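Local coordinates for diaminopropionate ammonia-lyase (Escherichia coli, PDB 4D9I), which catalyses the pyridoxal phosphate-dependent alpha,beta-elimination of both L- and D-2,3-diaminopropionate to give pyruvate and ammonia, at residues 116-121 / 173-178; 83-88 / 125-130; 121-126 / 186-191; 104-109 / 132-137; 22-27 / 198-203. One frame throughout, in Å; residues are numbered along the deposited sequence.

Contact 1 (116-121 / 173-178); sequences ATTTDG and RLTMQH
The methyl of T175 lies over the backbone that joins A116 to T117, with T175 CG2 3.8 Å from A116 C and 3.7 Å from T117 N. It reaches the A116 methyl more loosely, T175 CG2 to A116 CB 4.1 Å. The other branch of T175 is used for a polar link: T175 OG1 and T118 OG1 form a short hydrogen bond of 2.6 Å in which either hydroxyl could be the donor. A chi1 of -73° turns the T175 methyl anti to the backbone N and keeps the hydroxyl beside that N, which divides the side chain into an apolar half over the strand and a polar half at T118. T118 OG1 has a second, weak bond to T171 O, one turn earlier in the same helix, while T118 N is bonded by the amide oxygen of Q188. Strand 116-118 and helix 173-178 run nearly antiparallel, at 168°, their axes approaching to 7.7 Å. Strand 114-118 is an inner strand of the four-stranded parallel sheet, between strands 137-142 and 185-186. Helix 168-182 packs on one face of it through T175, and T117, directed away from T175, touches H123 and V127 of helix 122-133.

Contact 2 (83-88 / 125-130); sequences YAIAQL and RGVAWA
Within 83-88 and 125-130, both helical, the CA atoms of I85 and A130 are the nearest pair, 6.7 Å apart, consistent with the small side chain of A130. From 83-88, I85 alone makes the contact. Its terminal methyl CD1 rests at the root of V127, with I85 CD1 3.5 Å from V127 CA, and meets both branches of the valine, at 3.7 Å from V127 CG1 and 3.8 Å from V127 CG2. The same methyl also reaches A130, I85 CD1 to A130 CB 3.8 Å, so it lies between two residues spaced about one turn apart on the partner helix. The second branch of I85 flanks A130 too, I85 CG2 to A130 CB 3.9 Å. The chain of I85 crosses that of V127 at about a right angle. Its CG1 is set beside the backbone N, and a chi2 of 140°, about 40° short of anti, swings CD1 toward the valine. The side chain of F115, on strand 114-118, touches both I85 and V127, joining the two helices to the sheet. Every group that meets here is a buried aliphatic carbon. The association therefore rests on the fit of aliphatic surfaces and their exclusion from water, with no polar or charged group of either segment entering the interface.

Contact 3 (121-126 / 186-191); sequences GNHGRG and VVQDTA
In the active-site cleft of this fold type II pyridoxal phosphate enzyme, H123, from the first turn of helix 122-133, stacks on the carboxylate of D189 in the loop after strand 185-186. The ring and carboxylate planes are only 4° apart. D189 CB lies over the ring face, 4.0 Å from the H123 ring centroid, in a CH-pi contact, and D189 OD1 sits toward the rim, 3.8 Å from H123 CD2. CG of D189 is held between its own backbone N and carbonyl carbon (chi1 57°), the crowded position, and this brings the carboxylate over the imidazole. Next to H123, N122 uses its side-chain amide to bond O3 of the cofactor linked to K77, so the same helix turn serves both the cofactor and the D189 loop. D189 OD2 in turn bonds a Tris molecule, probably from the crystallisation liquor. While D189 covers one ring face, the ring edge is fixed by a backbone carbonyl. H123 NE2 donates to V187 O over 2.8 Å with an N-H...O angle of 161°. V187 O lies in the imidazole plane, although the donor stands above the plane of the carbonyl, and the same oxygen accepts a second hydrogen bond, from T117 OG1.

Contact 4 (104-109 / 132-137); sequences HLKNAI and QQLGQN
L134 packs tightly against the end of helix 102-106, bringing the CA atoms of K106 and L134 to 4.3 Å from each other. One methyl of the leucine does the touching: L134 CD2 is 3.6 Å from K106 N and 3.9 Å from L105 CB. L105 and L134 are buried here, and F102 also packs on L134. The outer part lies toward solvent and makes no bond between the side chains, although some atoms come close. There the aliphatic chain of K106 runs across the end of helix 122-133, with K106 CG 3.4 Å from Q133 O, and a bend at chi3 (79°) brings K106 CE to 3.2 Å from Q133 NE2. K106 NZ and Q133 NE2 also approach, at 3.5 Å, but as two donors they form no bond. On another side a water bridges the segments, donating to A108 O at 3.2 Å and accepting a weak bond from Q136 NE2. Helix 122-133 ends in a Schellman motif with G135, at positive phi, as its C-prime residue, and Q136 NE2 returns to L134 O at 3.0 Å. Apolar and van der Waals contact thus does most of the joining between the two helix ends, the lysine contributes its methylenes more than its charge, and the polar link is indirect, through water.

Contact 5 (22-27 / 198-203); sequences PLFSQS and IPTWIM
M203 passes obliquely across the ring of F24, starting at CB. M203 CB is 3.5 Å from F24 CE1, an apolar contact at the near side of the ring. CG then carries the chain on to the sulfur, which stands obliquely to the ring: M203 SD is 3.8 Å from F24 CZ and 4.5 Å from the ring centroid of F24. A bend at chi3 (71°) turns the terminal methyl back over the aromatic face, so that M203 CE comes within 3.7 Å of F24 CZ and lies 3.9 Å from the centroid of that ring, 19° off its normal, as a CH-pi donor. The face is thus met by the methyl, with the sulfur farther out.

The edge of the same ring faces a turn of the helix, where T200 O lies in the plane of F24, 3.6 Å from F24 CE1. T200 also offers its methyl, T200 CG2, to F24 CE1 at 4.0 Å and to L23 CD2 at 3.9 Å, on the exposed side, where L23 lies, while its hydroxyl bonds T196 O, just ahead of the helix. Around these residues, I301 touches F24, L297 touches M203 and T200, and the backbone carbonyl of L23 accepts from the side-chain amide of Q204. The contact joins the loop that leads into helix 26-36 to one side of helix 197-206. Sulfur beside a phenyl ring, with the methyl over its face, is a Met-aromatic contact, here linking an N-terminal loop to a helix of the pyridoxal phosphate-dependent enzyme fold.

How the contacts relate
From the N terminus, contact 5 opens first, at 22-27, and closes last, at 198-203, so the other four nest inside its loop. Within it, contact 2 opens on helix 81-93, contact 4 on helix 102-106 and contact 1 on strand 114-118, with contact 3 following directly and sharing G121 with contact 1. Helix 122-133 then closes contacts 2 and 4, and contact 3 begins where contact 2 ends. Contact 1 crosses contacts 2, 3 and 4, and contact 4 also crosses contacts 2 and 3. Contact 1 joins a helix to the four-stranded sheet, contact 3 joins helix 122-133 to the loop after strand 185-186, contacts 2 and 4 join helices, and contact 5 brings in the N-terminal loop.

Contact 1 (116-121 / 173-178)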
# COMPACT_ATOMS: atom_id res chain seq x y z
N ALA B 116 -3.84 29.93 23.21
CA ALA B 116 -3.42 30.44 21.90
C ALA B 116 -2.18 29.70 21.39
O ALA B 116 -1.22 29.49 22.13
CB ALA B 116 -3.16 31.94 21.97
N THR B 117 -2.23 29.29 20.12
CA THR B 117 -1.25 28.36 19.62
C THR B 117 -1.02 28.53 18.12
O THR B 117 -1.96 28.76 17.38
CB THR B 117 -1.74 26.92 19.91
OG1 THR B 117 -1.76 26.72 21.33
CG2 THR B 117 -0.86 25.88 19.27
N THR B 118 0.25 28.42 17.71
CA THR B 118 0.63 28.23 16.31
C THR B 118 0.98 26.76 16.03
O THR B 118 1.60 26.10 16.86
CB THR B 118 1.82 29.13 15.90
OG1 THR B 118 1.38 30.49 15.79
CG2 THR B 118 2.36 28.71 14.53
N THR B 119 0.56 26.28 14.86
CA THR B 119 0.75 24.89 14.49
C THR B 119 0.75 24.70 12.98
O THR B 119 0.17 25.48 12.23
CB THR B 119 -0.37 24.00 15.06
OG1 THR B 119 0.01 22.61 14.92
CG2 THR B 119 -1.70 24.27 14.33
N ASP B 120 1.40 23.63 12.54
CA ASP B 120 1.31 23.28 11.12
C ASP B 120 0.39 22.07 10.97
O ASP B 120 0.26 21.50 9.89
CB ASP B 120 2.70 23.04 10.52
CG ASP B 120 3.43 21.90 11.19
OD1 ASP B 120 4.60 21.64 10.82
OD2 ASP B 120 2.83 21.25 12.08
N GLY B 121 -0.26 21.68 12.07
CA GLY B 121 -1.15 20.53 12.03
C GLY B 121 -1.54 19.91 13.35
O GLY B 121 -2.58 20.26 13.91
N ARG B 173 5.29 34.25 16.33
CA ARG B 173 5.42 35.60 16.87
C ARG B 173 4.07 36.33 16.89
O ARG B 173 3.74 36.99 17.87
CB ARG B 173 6.49 36.40 16.11
CG ARG B 173 7.91 36.30 16.66
CD ARG B 173 8.52 34.91 16.51
N LEU B 174 3.29 36.19 15.82
CA LEU B 174 1.94 36.75 15.79
C LEU B 174 1.06 36.17 16.91
O LEU B 174 0.27 36.90 17.51
CB LEU B 174 1.28 36.55 14.42
N THR B 175 1.20 34.88 17.20
CA THR B 175 0.48 34.23 18.31
C THR B 175 0.84 34.86 19.67
O THR B 175 -0.05 35.16 20.46
CB THR B 175 0.69 32.69 18.33
OG1 THR B 175 -0.05 32.10 17.25
CG2 THR B 175 0.18 32.06 19.63
N MET B 176 2.13 35.07 19.91
CA MET B 176 2.63 35.69 21.14
C MET B 176 2.12 37.12 21.27
O MET B 176 1.66 37.54 22.35
CB MET B 176 4.16 35.68 21.19
CG MET B 176 4.78 34.32 20.82
SD MET B 176 6.52 34.23 21.26
CE MET B 176 7.29 33.87 19.69
N GLN B 177 2.22 37.86 20.17
CA GLN B 177 1.69 39.22 20.07
C GLN B 177 0.23 39.30 20.50
O GLN B 177 -0.11 40.04 21.43
CB GLN B 177 1.82 39.74 18.64
CG GLN B 177 2.74 40.93 18.47
CD GLN B 177 2.13 42.00 17.57
OE1 GLN B 177 1.78 41.73 16.42
NE2 GLN B 177 2.00 43.21 18.09
N HIS B 178 -0.63 38.54 19.82
CA HIS B 178 -2.08 38.61 20.07
C HIS B 178 -2.45 38.12 21.44
O HIS B 178 -3.37 38.65 22.06
CB HIS B 178 -2.86 37.86 19.00
CG HIS B 178 -2.76 38.47 17.62
ND1 HIS B 178 -1.92 38.01 16.68
CD2 HIS B 178 -3.45 39.53 17.04
CE1 HIS B 178 -2.05 38.74 15.56
NE2 HIS B 178 -2.99 39.67 15.78

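Contact 2 (83-88 / 125-130)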
# COMPACT_ATOMS: atom_id res chain seq x y z
N TYR B 83 -2.11 17.32 28.30
CA TYR B 83 -1.51 17.27 29.64
C TYR B 83 -1.16 18.68 30.11
O TYR B 83 -1.46 19.05 31.25
CB TYR B 83 -0.27 16.38 29.64
CG TYR B 83 0.26 15.98 31.01
CD1 TYR B 83 -0.60 15.49 32.00
CD2 TYR B 83 1.63 16.05 31.29
CE1 TYR B 83 -0.10 15.11 33.24
CE2 TYR B 83 2.13 15.65 32.52
CZ TYR B 83 1.26 15.19 33.49
OH TYR B 83 1.77 14.80 34.70
N ALA B 84 -0.55 19.46 29.23
CA ALA B 84 -0.22 20.83 29.54
C ALA B 84 -1.46 21.68 29.81
O ALA B 84 -1.49 22.48 30.74
CB ALA B 84 0.61 21.44 28.43
N ILE B 85 -2.50 21.49 29.00
CA ILE B 85 -3.73 22.26 29.16
C ILE B 85 -4.42 21.95 30.51
O ILE B 85 -4.91 22.86 31.21
CB ILE B 85 -4.63 22.09 27.92
CG1 ILE B 85 -4.09 23.02 26.81
CG2 ILE B 85 -6.07 22.48 28.23
CD1 ILE B 85 -4.11 22.41 25.43
N ALA B 86 -4.44 20.68 30.87
CA ALA B 86 -5.01 20.24 32.14
C ALA B 86 -4.15 20.76 33.30
O ALA B 86 -4.69 21.22 34.31
CB ALA B 86 -5.11 18.72 32.17
N GLN B 87 -2.83 20.68 33.17
CA GLN B 87 -1.92 21.25 34.18
C GLN B 87 -2.18 22.75 34.41
O GLN B 87 -2.25 23.22 35.55
CB GLN B 87 -0.46 21.02 33.80
CG GLN B 87 0.01 19.55 33.80
CD GLN B 87 0.50 19.09 35.17
OE1 GLN B 87 1.08 18.00 35.30
NE2 GLN B 87 0.28 19.89 36.17
N LEU B 88 -2.33 23.49 33.31
CA LEU B 88 -2.58 24.93 33.38
C LEU B 88 -3.93 25.24 34.03
O LEU B 88 -4.03 26.17 34.84
CB LEU B 88 -2.49 25.57 31.99
CG LEU B 88 -1.12 25.76 31.30
CD1 LEU B 88 -1.30 25.94 29.79
CD2 LEU B 88 -0.33 26.92 31.89
N ARG B 125 -4.12 20.95 16.86
CA ARG B 125 -5.27 20.07 16.92
C ARG B 125 -5.43 19.47 18.31
O ARG B 125 -6.54 19.41 18.83
CB ARG B 125 -5.13 18.94 15.89
CG ARG B 125 -6.37 18.07 15.78
CD ARG B 125 -6.37 17.29 14.48
NE ARG B 125 -7.43 16.29 14.45
CZ ARG B 125 -7.56 15.37 13.49
NH1 ARG B 125 -6.71 15.35 12.46
NH2 ARG B 125 -8.55 14.49 13.55
N GLY B 126 -4.32 19.02 18.89
CA GLY B 126 -4.32 18.54 20.27
C GLY B 126 -4.76 19.59 21.29
O GLY B 126 -5.52 19.28 22.22
N VAL B 127 -4.27 20.83 21.12
CA VAL B 127 -4.70 21.98 21.96
C VAL B 127 -6.20 22.27 21.81
O VAL B 127 -6.92 22.43 22.80
CB VAL B 127 -3.83 23.24 21.67
CG1 VAL B 127 -4.40 24.49 22.35
CG2 VAL B 127 -2.39 23.00 22.12
N ALA B 128 -6.67 22.31 20.57
CA ALA B 128 -8.06 22.59 20.29
C ALA B 128 -8.94 21.50 20.92
O ALA B 128 -9.98 21.80 21.51
CB ALA B 128 -8.29 22.68 18.79
N TRP B 129 -8.51 20.25 20.79
CA TRP B 129 -9.22 19.11 21.33
C TRP B 129 -9.37 19.24 22.83
O TRP B 129 -10.47 19.08 23.37
CB TRP B 129 -8.52 17.80 20.94
CG TRP B 129 -9.18 16.60 21.54
CD1 TRP B 129 -10.21 15.84 21.00
CD2 TRP B 129 -8.92 16.03 22.86
NE1 TRP B 129 -10.59 14.85 21.87
CE2 TRP B 129 -9.85 14.90 23.00
CE3 TRP B 129 -8.05 16.33 23.91
CZ2 TRP B 129 -9.87 14.10 24.14
CZ3 TRP B 129 -8.09 15.53 25.06
CH2 TRP B 129 -8.98 14.45 25.17
N ALA B 130 -8.27 19.53 23.53
CA ALA B 130 -8.29 19.66 24.98
C ALA B 130 -9.14 20.83 25.45
O ALA B 130 -9.94 20.68 26.39
CB ALA B 130 -6.87 19.77 25.54

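Contact 3 (121-126 / 186-191)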
# COMPACT_ATOMS: atom_id res chain seq x y z
N GLY B 121 -0.26 21.68 12.07
CA GLY B 121 -1.15 20.53 12.03
C GLY B 121 -1.54 19.91 13.35
O GLY B 121 -2.58 20.26 13.91
N ASN B 122 -0.71 18.99 13.84
CA ASN B 122 -1.09 18.14 14.98
C ASN B 122 -1.12 18.79 16.35
O ASN B 122 -2.04 18.57 17.15
CB ASN B 122 -0.19 16.90 15.02
CG ASN B 122 -0.32 16.07 13.76
OD1 ASN B 122 -1.41 15.94 13.22
ND2 ASN B 122 0.78 15.51 13.31
N HIS B 123 -0.12 19.61 16.63
CA HIS B 123 -0.03 20.22 17.94
C HIS B 123 -1.23 21.06 18.27
O HIS B 123 -1.80 20.95 19.37
CB HIS B 123 1.24 21.05 18.06
CG HIS B 123 1.23 21.96 19.27
ND1 HIS B 123 1.17 21.48 20.54
CD2 HIS B 123 1.25 23.36 19.38
CE1 HIS B 123 1.14 22.52 21.40
NE2 HIS B 123 1.20 23.67 20.69
N GLY B 124 -1.61 21.93 17.33
CA GLY B 124 -2.75 22.84 17.48
C GLY B 124 -4.06 22.09 17.55
O GLY B 124 -4.99 22.53 18.22
N ARG B 125 -4.12 20.95 16.86
CA ARG B 125 -5.27 20.07 16.92
C ARG B 125 -5.43 19.47 18.31
O ARG B 125 -6.54 19.41 18.83
CB ARG B 125 -5.13 18.94 15.89
CG ARG B 125 -6.37 18.07 15.78
CD ARG B 125 -6.37 17.29 14.48
NE ARG B 125 -7.43 16.29 14.45
CZ ARG B 125 -7.56 15.37 13.49
NH1 ARG B 125 -6.71 15.35 12.46
NH2 ARG B 125 -8.55 14.49 13.55
N GLY B 126 -4.32 19.02 18.89
CA GLY B 126 -4.32 18.54 20.27
C GLY B 126 -4.76 19.59 21.29
O GLY B 126 -5.52 19.28 22.22
N VAL B 186 -0.52 31.34 25.82
CA VAL B 186 0.24 30.70 24.75
C VAL B 186 0.62 29.27 25.11
O VAL B 186 1.25 29.03 26.16
CB VAL B 186 1.54 31.48 24.45
CG1 VAL B 186 2.39 30.76 23.43
CG2 VAL B 186 1.22 32.89 23.98
N VAL B 187 0.24 28.31 24.25
CA VAL B 187 0.64 26.91 24.43
C VAL B 187 1.41 26.43 23.19
O VAL B 187 0.81 26.06 22.18
CB VAL B 187 -0.58 26.00 24.73
CG1 VAL B 187 -0.15 24.55 24.96
CG2 VAL B 187 -1.35 26.53 25.94
N GLN B 188 2.75 26.49 23.26
CA GLN B 188 3.62 26.01 22.17
C GLN B 188 4.43 24.82 22.62
O GLN B 188 4.83 24.75 23.78
CB GLN B 188 4.61 27.08 21.70
CG GLN B 188 4.02 28.24 20.92
CD GLN B 188 3.25 27.83 19.67
OE1 GLN B 188 2.22 28.41 19.36
NE2 GLN B 188 3.75 26.84 18.94
N ASP B 189 4.74 23.93 21.68
CA ASP B 189 5.50 22.73 21.98
C ASP B 189 7.01 22.90 21.84
O ASP B 189 7.74 21.96 21.65
CB ASP B 189 5.00 21.55 21.13
CG ASP B 189 5.06 21.82 19.62
OD1 ASP B 189 5.00 23.00 19.18
OD2 ASP B 189 5.11 20.81 18.87
N THR B 190 7.48 24.13 21.94
CA THR B 190 8.89 24.38 22.02
C THR B 190 9.14 25.37 23.15
O THR B 190 8.20 25.99 23.64
CB THR B 190 9.46 24.88 20.69
OG1 THR B 190 10.88 24.69 20.68
CG2 THR B 190 9.09 26.35 20.45
N ALA B 191 10.40 25.51 23.56
CA ALA B 191 10.78 26.40 24.64
C ALA B 191 11.63 27.55 24.11
O ALA B 191 12.22 27.44 23.05
CB ALA B 191 11.53 25.63 25.71

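Contact 4 (104-109 / 132-137)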
# COMPACT_ATOMS: atom_id res chain seq x y z
N HIS B 104 -14.06 15.20 36.01
CA HIS B 104 -14.16 16.23 37.06
C HIS B 104 -13.64 17.54 36.55
O HIS B 104 -14.23 18.60 36.83
CB HIS B 104 -13.43 15.82 38.33
CG HIS B 104 -14.18 14.82 39.17
ND1 HIS B 104 -13.59 13.74 39.72
CD2 HIS B 104 -15.53 14.76 39.55
CE1 HIS B 104 -14.51 13.03 40.42
NE2 HIS B 104 -15.69 13.66 40.30
N LEU B 105 -12.55 17.50 35.78
CA LEU B 105 -11.98 18.70 35.16
C LEU B 105 -12.92 19.31 34.12
O LEU B 105 -13.12 20.53 34.10
CB LEU B 105 -10.61 18.43 34.53
CG LEU B 105 -9.35 18.73 35.33
CD1 LEU B 105 -8.10 18.45 34.51
CD2 LEU B 105 -9.35 20.17 35.82
N LYS B 106 -13.47 18.46 33.24
CA LYS B 106 -14.42 18.89 32.22
C LYS B 106 -15.50 19.80 32.81
O LYS B 106 -15.80 20.87 32.26
CB LYS B 106 -15.07 17.69 31.52
CG LYS B 106 -14.13 16.91 30.60
CD LYS B 106 -14.83 15.78 29.86
CE LYS B 106 -15.62 16.31 28.67
NZ LYS B 106 -16.58 15.31 28.14
N ASN B 107 -16.06 19.38 33.94
CA ASN B 107 -17.13 20.10 34.61
C ASN B 107 -16.68 21.03 35.73
O ASN B 107 -17.49 21.46 36.54
CB ASN B 107 -18.16 19.10 35.15
CG ASN B 107 -18.83 18.31 34.04
OD1 ASN B 107 -19.45 18.89 33.15
ND2 ASN B 107 -18.72 16.99 34.10
N ALA B 108 -15.38 21.34 35.76
CA ALA B 108 -14.86 22.27 36.75
C ALA B 108 -15.44 23.67 36.54
O ALA B 108 -15.83 24.04 35.42
CB ALA B 108 -13.34 22.31 36.73
N ILE B 109 -15.49 24.43 37.62
CA ILE B 109 -16.06 25.76 37.61
C ILE B 109 -14.96 26.81 37.85
O ILE B 109 -14.17 26.69 38.78
CB ILE B 109 -17.17 25.86 38.69
CG1 ILE B 109 -18.54 25.66 38.04
CG2 ILE B 109 -17.11 27.17 39.46
CD1 ILE B 109 -19.67 25.66 39.05
N GLN B 132 -11.70 22.14 23.88
CA GLN B 132 -13.11 21.74 23.66
C GLN B 132 -13.61 20.84 24.80
O GLN B 132 -14.64 21.11 25.39
CB GLN B 132 -13.32 21.05 22.29
CG GLN B 132 -14.79 20.93 21.87
CD GLN B 132 -15.01 20.08 20.62
OE1 GLN B 132 -14.21 19.22 20.28
NE2 GLN B 132 -16.13 20.31 19.94
N GLN B 133 -12.86 19.78 25.09
CA GLN B 133 -13.16 18.89 26.21
C GLN B 133 -13.38 19.61 27.55
O GLN B 133 -14.33 19.32 28.28
CB GLN B 133 -12.03 17.85 26.36
CG GLN B 133 -11.99 16.82 25.25
CD GLN B 133 -13.22 15.94 25.21
OE1 GLN B 133 -13.84 15.76 24.17
NE2 GLN B 133 -13.58 15.37 26.36
N LEU B 134 -12.49 20.55 27.87
CA LEU B 134 -12.54 21.21 29.17
C LEU B 134 -13.44 22.45 29.23
O LEU B 134 -13.49 23.15 30.26
CB LEU B 134 -11.12 21.54 29.66
CG LEU B 134 -10.25 20.30 29.91
CD1 LEU B 134 -8.92 20.68 30.55
CD2 LEU B 134 -10.98 19.25 30.75
N GLY B 135 -14.16 22.71 28.15
CA GLY B 135 -15.06 23.88 28.10
C GLY B 135 -14.34 25.22 28.11
O GLY B 135 -14.87 26.23 28.58
N GLN B 136 -13.11 25.23 27.59
CA GLN B 136 -12.30 26.44 27.48
C GLN B 136 -12.24 26.87 26.01
O GLN B 136 -12.77 26.18 25.14
CB GLN B 136 -10.87 26.19 28.02
CG GLN B 136 -10.78 25.60 29.43
CD GLN B 136 -11.55 26.40 30.46
OE1 GLN B 136 -11.44 27.63 30.53
NE2 GLN B 136 -12.34 25.70 31.29
N ASN B 137 -11.63 28.02 25.75
CA ASN B 137 -11.47 28.51 24.38
C ASN B 137 -10.08 28.27 23.81
O ASN B 137 -9.10 28.18 24.55
CB ASN B 137 -11.83 30.00 24.31
CG ASN B 137 -13.31 30.25 24.54
OD1 ASN B 137 -13.69 30.82 25.55
ND2 ASN B 137 -14.14 29.80 23.62
O HOH W 1 -14.42 26.39 33.81

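Contact 5 (22-27 / 198-203)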
# COMPACT_ATOMS: atom_id res chain seq x y z
N PRO B 22 16.55 13.67 35.12
CA PRO B 22 15.51 13.32 36.10
C PRO B 22 14.15 13.93 35.76
O PRO B 22 13.13 13.37 36.13
CB PRO B 22 16.04 13.93 37.41
CG PRO B 22 17.52 14.01 37.22
CD PRO B 22 17.70 14.33 35.76
N LEU B 23 14.16 15.08 35.08
CA LEU B 23 12.94 15.77 34.62
C LEU B 23 12.10 14.99 33.59
O LEU B 23 10.87 15.00 33.66
CB LEU B 23 13.29 17.17 34.09
CG LEU B 23 12.12 18.17 34.05
CD1 LEU B 23 11.38 18.20 35.39
CD2 LEU B 23 12.59 19.57 33.67
N PHE B 24 12.77 14.34 32.63
CA PHE B 24 12.09 13.52 31.62
C PHE B 24 12.44 12.04 31.81
O PHE B 24 13.23 11.49 31.05
CB PHE B 24 12.42 14.00 30.17
CG PHE B 24 12.17 15.47 29.95
CD1 PHE B 24 10.86 15.99 29.96
CD2 PHE B 24 13.22 16.36 29.76
CE1 PHE B 24 10.62 17.34 29.79
CE2 PHE B 24 13.00 17.73 29.60
CZ PHE B 24 11.69 18.22 29.61
N SER B 25 11.82 11.41 32.81
CA SER B 25 12.14 10.03 33.20
C SER B 25 10.91 9.14 33.41
O SER B 25 9.79 9.55 33.13
CB SER B 25 12.99 10.03 34.48
OG SER B 25 12.20 10.37 35.61
N GLN B 26 11.12 7.93 33.92
CA GLN B 26 10.03 6.99 34.18
C GLN B 26 8.87 7.50 35.08
O GLN B 26 7.70 7.25 34.78
CB GLN B 26 10.58 5.71 34.78
CG GLN B 26 11.00 4.71 33.72
CD GLN B 26 11.71 3.51 34.30
OE1 GLN B 26 12.88 3.59 34.68
NE2 GLN B 26 11.01 2.39 34.36
N SER B 27 9.20 8.21 36.16
CA SER B 27 8.18 8.61 37.13
C SER B 27 7.21 9.67 36.59
O SER B 27 6.01 9.55 36.80
CB SER B 27 8.81 9.04 38.47
OG SER B 27 9.89 9.93 38.27
N ILE B 198 5.35 25.12 30.16
CA ILE B 198 4.41 24.45 29.28
C ILE B 198 5.09 23.38 28.39
O ILE B 198 4.67 22.22 28.42
CB ILE B 198 3.53 25.47 28.49
CG1 ILE B 198 2.54 26.15 29.46
CG2 ILE B 198 2.79 24.79 27.32
CD1 ILE B 198 2.05 27.52 29.03
N PRO B 199 6.17 23.72 27.65
CA PRO B 199 6.85 22.66 26.87
C PRO B 199 7.41 21.49 27.70
O PRO B 199 7.49 20.38 27.21
CB PRO B 199 8.01 23.39 26.18
CG PRO B 199 8.06 24.74 26.76
CD PRO B 199 6.73 25.05 27.37
N THR B 200 7.83 21.74 28.94
CA THR B 200 8.19 20.66 29.84
C THR B 200 7.00 19.70 30.04
O THR B 200 7.16 18.48 29.90
CB THR B 200 8.70 21.22 31.19
OG1 THR B 200 9.89 21.98 30.96
CG2 THR B 200 9.02 20.08 32.16
N TRP B 201 5.81 20.24 30.34
CA TRP B 201 4.64 19.38 30.52
C TRP B 201 4.35 18.59 29.28
O TRP B 201 4.00 17.40 29.34
CB TRP B 201 3.41 20.17 30.91
CG TRP B 201 3.36 20.61 32.36
CD1 TRP B 201 3.82 19.93 33.48
CD2 TRP B 201 2.77 21.85 32.89
NE1 TRP B 201 3.58 20.64 34.63
CE2 TRP B 201 2.95 21.80 34.34
CE3 TRP B 201 2.13 22.95 32.32
CZ2 TRP B 201 2.51 22.82 35.17
CZ3 TRP B 201 1.69 23.97 33.17
CH2 TRP B 201 1.87 23.91 34.56
N ILE B 202 4.46 19.26 28.14
CA ILE B 202 4.19 18.62 26.85
C ILE B 202 5.12 17.43 26.61
O ILE B 202 4.67 16.37 26.18
CB ILE B 202 4.28 19.63 25.68
CG1 ILE B 202 3.08 20.59 25.74
CG2 ILE B 202 4.31 18.91 24.34
CD1 ILE B 202 3.22 21.83 24.89
N MET B 203 6.40 17.60 26.93
CA MET B 203 7.39 16.55 26.72
C MET B 203 7.22 15.39 27.67
O MET B 203 7.42 14.23 27.29
CB MET B 203 8.80 17.12 26.85
CG MET B 203 9.17 17.96 25.65
SD MET B 203 10.65 18.92 25.99
CE MET B 203 11.88 17.60 25.98